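Probable benzoylformate decarboxylase (Rhodococcus jostii, PDB 7ORX) is a thiamine diphosphate-dependent enzyme that assembles as a tetramer and binds its cofactor through N- and C-terminal cofactor-binding domains. Local coordinates at residues E378-S383 with Y398-S403. Sequence-based numbering, arbitrary orientation.
Sequences ESTSTS and YYFPAS. With TPP (thiamine diphosphate), chain I.
The ring of Phe400 reaches the 378-383 segment obliquely: its CE2 lies 4.4 Å from Glu378 CA, and its CZ is 4.3 Å from the methyl CG2 of Thr380. One face of the ring carries Pro401 CD, displaced toward the rim. CG of Phe400 is anti to the backbone N (chi1 177°), which carries the ring out toward the end of strand 374-378. Beside it, Pro401 meets the extended chain of Glu378 at an oblique angle, and Pro401 CG comes within 3.7 Å of the carboxylate atom OE1. No hydrogen bond joins the two segments, which meet through van der Waals contacts alone. The buried carboxylate is instead held by the backbone N-H of Phe408 at OE1, with weak bonds from Gly409 N to OE1 and Gly407 N to OE2. On the cofactor side, Thr380 brings CG2 to 3.8 Å from S1 of thiamine diphosphate, placing this methyl between the thiazolium sulfur and the Phe400 ring. Its hydroxyl OG1 makes a weak hydrogen bond to O2B. Ser381 grips another terminal oxygen twice, O1B accepting from the backbone N at 3.0 Å and from OG at 2.6 Å. The polar loop thus holds the diphosphate while Phe400 and Pro401, in the loop that follows edge strand 398-399, pack against Glu378 and Thr380 at its base. Such a loop, following a parallel strand and leading into helix 383-389, belongs to the cofactor site of the C-terminal domain in thiamine diphosphate enzymes.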
ATOM      1  N   GLU C 378     -19.092  -4.299 -26.653  1.00 77.36           N
ATOM      2  CA  GLU C 378     -19.051  -3.296 -25.565  1.00 80.81           C
ATOM      3  C   GLU C 378     -20.251  -2.384 -25.777  1.00 80.88           C
ATOM      4  O   GLU C 378     -20.076  -1.208 -26.079  1.00 83.20           O
ATOM      5  CB  GLU C 378     -17.710  -2.574 -25.570  1.00 83.24           C
ATOM      6  CG  GLU C 378     -17.482  -1.733 -24.317  1.00 88.93           C
ATOM      7  CD  GLU C 378     -16.087  -1.106 -24.227  1.00 97.31           C
ATOM      8  OE1 GLU C 378     -15.260  -1.606 -23.370  1.00 98.22           O
ATOM      9  OE2 GLU C 378     -15.780  -0.172 -25.052  1.00 97.23           O
ATOM     10  N   SER C 379     -21.432  -2.981 -25.734  1.00 83.27           N
ATOM     11  CA  SER C 379     -22.745  -2.347 -26.042  1.00 83.45           C
ATOM     12  C   SER C 379     -23.653  -2.717 -24.881  1.00 83.94           C
ATOM     13  O   SER C 379     -24.182  -3.866 -24.877  1.00 84.26           O
ATOM     14  CB  SER C 379     -23.311  -2.806 -27.357  1.00 82.77           C
ATOM     15  OG  SER C 379     -24.558  -2.175 -27.625  1.00 87.81           O
ATOM     16  N   THR C 380     -23.743  -1.823 -23.903  1.00 82.77           N
ATOM     17  CA  THR C 380     -24.134  -2.198 -22.530  1.00 83.65           C
ATOM     18  C   THR C 380     -25.639  -2.478 -22.478  1.00 84.06           C
ATOM     19  O   THR C 380     -26.002  -3.456 -21.803  1.00 84.16           O
ATOM     20  CB  THR C 380     -23.511  -1.196 -21.550  1.00 86.11           C
ATOM     21  OG1 THR C 380     -23.642   0.099 -22.101  1.00 82.91           O
ATOM     22  CG2 THR C 380     -22.026  -1.440 -21.348  1.00 86.25           C
ATOM     23  N   SER C 381     -26.474  -1.776 -23.263  1.00 85.78           N
ATOM     24  CA  SER C 381     -27.962  -1.866 -23.158  1.00 84.27           C
ATOM     25  C   SER C 381     -28.565  -2.933 -24.078  1.00 81.36           C
ATOM     26  O   SER C 381     -29.761  -3.148 -23.955  1.00 79.53           O
ATOM     27  CB  SER C 381     -28.616  -0.527 -23.402  1.00 86.31           C
ATOM     28  OG  SER C 381     -28.658  -0.234 -24.785  1.00 86.62           O
ATOM     29  N   THR C 382     -27.775  -3.626 -24.895  1.00 80.55           N
ATOM     30  CA  THR C 382     -28.233  -4.513 -25.999  1.00 81.41           C
ATOM     31  C   THR C 382     -28.001  -5.995 -25.681  1.00 84.39           C
ATOM     32  O   THR C 382     -27.962  -6.803 -26.621  1.00 87.35           O
ATOM     33  CB  THR C 382     -27.443  -4.189 -27.266  1.00 81.45           C
ATOM     34  OG1 THR C 382     -26.082  -4.550 -27.059  1.00 86.34           O
ATOM     35  CG2 THR C 382     -27.487  -2.728 -27.633  1.00 83.76           C
ATOM     36  N   SER C 383     -27.822  -6.367 -24.419  1.00 84.92           N
ATOM     37  CA  SER C 383     -27.393  -7.739 -24.062  1.00 82.47           C
ATOM     38  C   SER C 383     -28.472  -8.783 -24.408  1.00 80.45           C
ATOM     39  O   SER C 383     -28.175  -9.742 -25.096  1.00 77.03           O
ATOM     40  CB  SER C 383     -26.987  -7.791 -22.644  1.00 82.39           C
ATOM     41  OG  SER C 383     -25.781  -8.510 -22.623  1.00 89.41           O
ATOM     42  N   TYR C 398     -16.799 -14.750 -28.453  1.00 65.19           N
ATOM     43  CA  TYR C 398     -17.366 -13.586 -27.727  1.00 64.70           C
ATOM     44  C   TYR C 398     -16.380 -13.109 -26.647  1.00 64.72           C
ATOM     45  O   TYR C 398     -15.910 -13.928 -25.862  1.00 64.03           O
ATOM     46  CB  TYR C 398     -18.705 -13.970 -27.093  1.00 64.75           C
ATOM     47  CG  TYR C 398     -19.438 -12.844 -26.407  1.00 65.34           C
ATOM     48  CD1 TYR C 398     -20.246 -11.997 -27.125  1.00 65.37           C
ATOM     49  CD2 TYR C 398     -19.330 -12.607 -25.048  1.00 66.04           C
ATOM     50  CE1 TYR C 398     -20.920 -10.954 -26.529  1.00 65.58           C
ATOM     51  CE2 TYR C 398     -19.996 -11.554 -24.428  1.00 65.90           C
ATOM     52  CZ  TYR C 398     -20.801 -10.732 -25.181  1.00 66.20           C
ATOM     53  OH  TYR C 398     -21.468  -9.678 -24.629  1.00 69.80           O
ATOM     54  N   TYR C 399     -16.112 -11.809 -26.629  1.00 65.20           N
ATOM     55  CA  TYR C 399     -15.393 -11.091 -25.554  1.00 65.20           C
ATOM     56  C   TYR C 399     -16.203  -9.834 -25.209  1.00 66.01           C
ATOM     57  O   TYR C 399     -16.652  -9.151 -26.075  1.00 63.91           O
ATOM     58  CB  TYR C 399     -13.951 -10.763 -25.960  1.00 64.92           C
ATOM     59  CG  TYR C 399     -13.191 -11.989 -26.355  1.00 64.27           C
ATOM     60  CD1 TYR C 399     -12.647 -12.819 -25.418  1.00 64.60           C
ATOM     61  CD2 TYR C 399     -13.082 -12.370 -27.669  1.00 65.38           C
ATOM     62  CE1 TYR C 399     -11.974 -13.983 -25.759  1.00 63.71           C
ATOM     63  CE2 TYR C 399     -12.432 -13.536 -28.040  1.00 64.90           C
ATOM     64  CZ  TYR C 399     -11.864 -14.334 -27.080  1.00 63.50           C
ATOM     65  OH  TYR C 399     -11.244 -15.444 -27.506  1.00 62.23           O
ATOM     66  N   PHE C 400     -16.357  -9.569 -23.916  1.00 68.17           N
ATOM     67  CA  PHE C 400     -17.007  -8.375 -23.331  1.00 68.02           C
ATOM     68  C   PHE C 400     -16.148  -7.978 -22.125  1.00 66.53           C
ATOM     69  O   PHE C 400     -15.639  -8.827 -21.423  1.00 62.11           O
ATOM     70  CB  PHE C 400     -18.467  -8.725 -23.000  1.00 69.11           C
ATOM     71  CG  PHE C 400     -19.242  -7.625 -22.332  1.00 70.84           C
ATOM     72  CD1 PHE C 400     -19.023  -7.285 -21.025  1.00 72.34           C
ATOM     73  CD2 PHE C 400     -20.179  -6.888 -23.032  1.00 74.42           C
ATOM     74  CE1 PHE C 400     -19.726  -6.251 -20.423  1.00 74.00           C
ATOM     75  CE2 PHE C 400     -20.870  -5.839 -22.440  1.00 75.19           C
ATOM     76  CZ  PHE C 400     -20.625  -5.506 -21.138  1.00 74.46           C
ATOM     77  N   PRO C 401     -15.986  -6.681 -21.821  1.00 68.67           N
ATOM     78  CA  PRO C 401     -15.114  -6.262 -20.733  1.00 70.19           C
ATOM     79  C   PRO C 401     -15.510  -6.914 -19.407  1.00 71.11           C
ATOM     80  O   PRO C 401     -16.634  -6.718 -18.977  1.00 75.76           O
ATOM     81  CB  PRO C 401     -15.301  -4.729 -20.665  1.00 70.97           C
ATOM     82  CG  PRO C 401     -16.545  -4.449 -21.457  1.00 70.24           C
ATOM     83  CD  PRO C 401     -16.599  -5.535 -22.500  1.00 69.25           C
ATOM     84  N   ALA C 402     -14.568  -7.594 -18.759  1.00 70.74           N
ATOM     85  CA  ALA C 402     -14.855  -8.476 -17.604  1.00 68.80           C
ATOM     86  C   ALA C 402     -15.094  -7.672 -16.329  1.00 67.48           C
ATOM     87  O   ALA C 402     -15.594  -8.268 -15.400  1.00 66.37           O
ATOM     88  CB  ALA C 402     -13.775  -9.524 -17.437  1.00 66.79           C
ATOM     89  N   SER C 403     -14.785  -6.387 -16.271  1.00 68.45           N
ATOM     90  CA  SER C 403     -15.198  -5.542 -15.120  1.00 71.99           C
ATOM     91  C   SER C 403     -16.017  -4.346 -15.618  1.00 73.43           C
ATOM     92  O   SER C 403     -16.130  -3.359 -14.907  1.00 74.12           O
ATOM     93  CB  SER C 403     -14.024  -5.098 -14.294  1.00 72.30           C
ATOM     94  OG  SER C 403     -13.451  -3.920 -14.854  1.00 74.65           O
TER
HETATM   95  N1' TPP I 601     -16.864   4.830 -17.265  1.00 77.55           N
HETATM   96  C2' TPP I 601     -16.219   3.681 -17.503  1.00 80.67           C
HETATM   97  CM2 TPP I 601     -14.750   3.740 -17.766  1.00 81.97           C
HETATM   98  N3' TPP I 601     -16.792   2.478 -17.511  1.00 78.00           N
HETATM   99  C4' TPP I 601     -18.109   2.416 -17.257  1.00 78.49           C
HETATM  100  N4' TPP I 601     -18.654   1.192 -17.265  1.00 78.57           N
HETATM  101  C5' TPP I 601     -18.882   3.575 -17.009  1.00 77.74           C
HETATM  102  C6' TPP I 601     -18.178   4.764 -17.015  1.00 72.67           C
HETATM  103  C7' TPP I 601     -20.379   3.538 -16.744  1.00 83.19           C
HETATM  104  N3  TPP I 601     -21.186   3.137 -17.922  1.00 83.33           N
HETATM  105  C2  TPP I 601     -21.804   1.954 -17.988  1.00 87.60           C
HETATM  106  S1  TPP I 601     -22.742   1.761 -19.411  1.00 84.99           S
HETATM  107  C5  TPP I 601     -22.266   3.356 -19.911  1.00 91.47           C
HETATM  108  C4  TPP I 601     -21.377   3.926 -19.058  1.00 88.71           C
HETATM  109  CM4 TPP I 601     -20.704   5.254 -19.250  1.00 85.90           C
HETATM  110  C6  TPP I 601     -22.868   3.984 -21.138  1.00 86.98           C
HETATM  111  C7  TPP I 601     -22.180   3.594 -22.413  1.00 89.35           C
HETATM  112  O7  TPP I 601     -23.196   3.058 -23.281  1.00 84.16           O
HETATM  113  PA  TPP I 601     -22.961   2.931 -24.855  1.00 78.77           P
HETATM  114  O1A TPP I 601     -21.622   2.471 -25.332  1.00 84.94           O
HETATM  115  O2A TPP I 601     -23.421   4.247 -25.386  1.00109.98           O
HETATM  116  O3A TPP I 601     -24.036   1.765 -25.091  1.00 76.23           O
HETATM  117  PB  TPP I 601     -25.633   1.759 -24.769  1.00 83.26           P
HETATM  118  O1B TPP I 601     -26.194   0.422 -25.227  1.00 70.48           O
HETATM  119  O2B TPP I 601     -25.795   1.994 -23.282  1.00 64.48           O
HETATM  120  O3B TPP I 601     -26.168   2.914 -25.587  1.00 90.75           O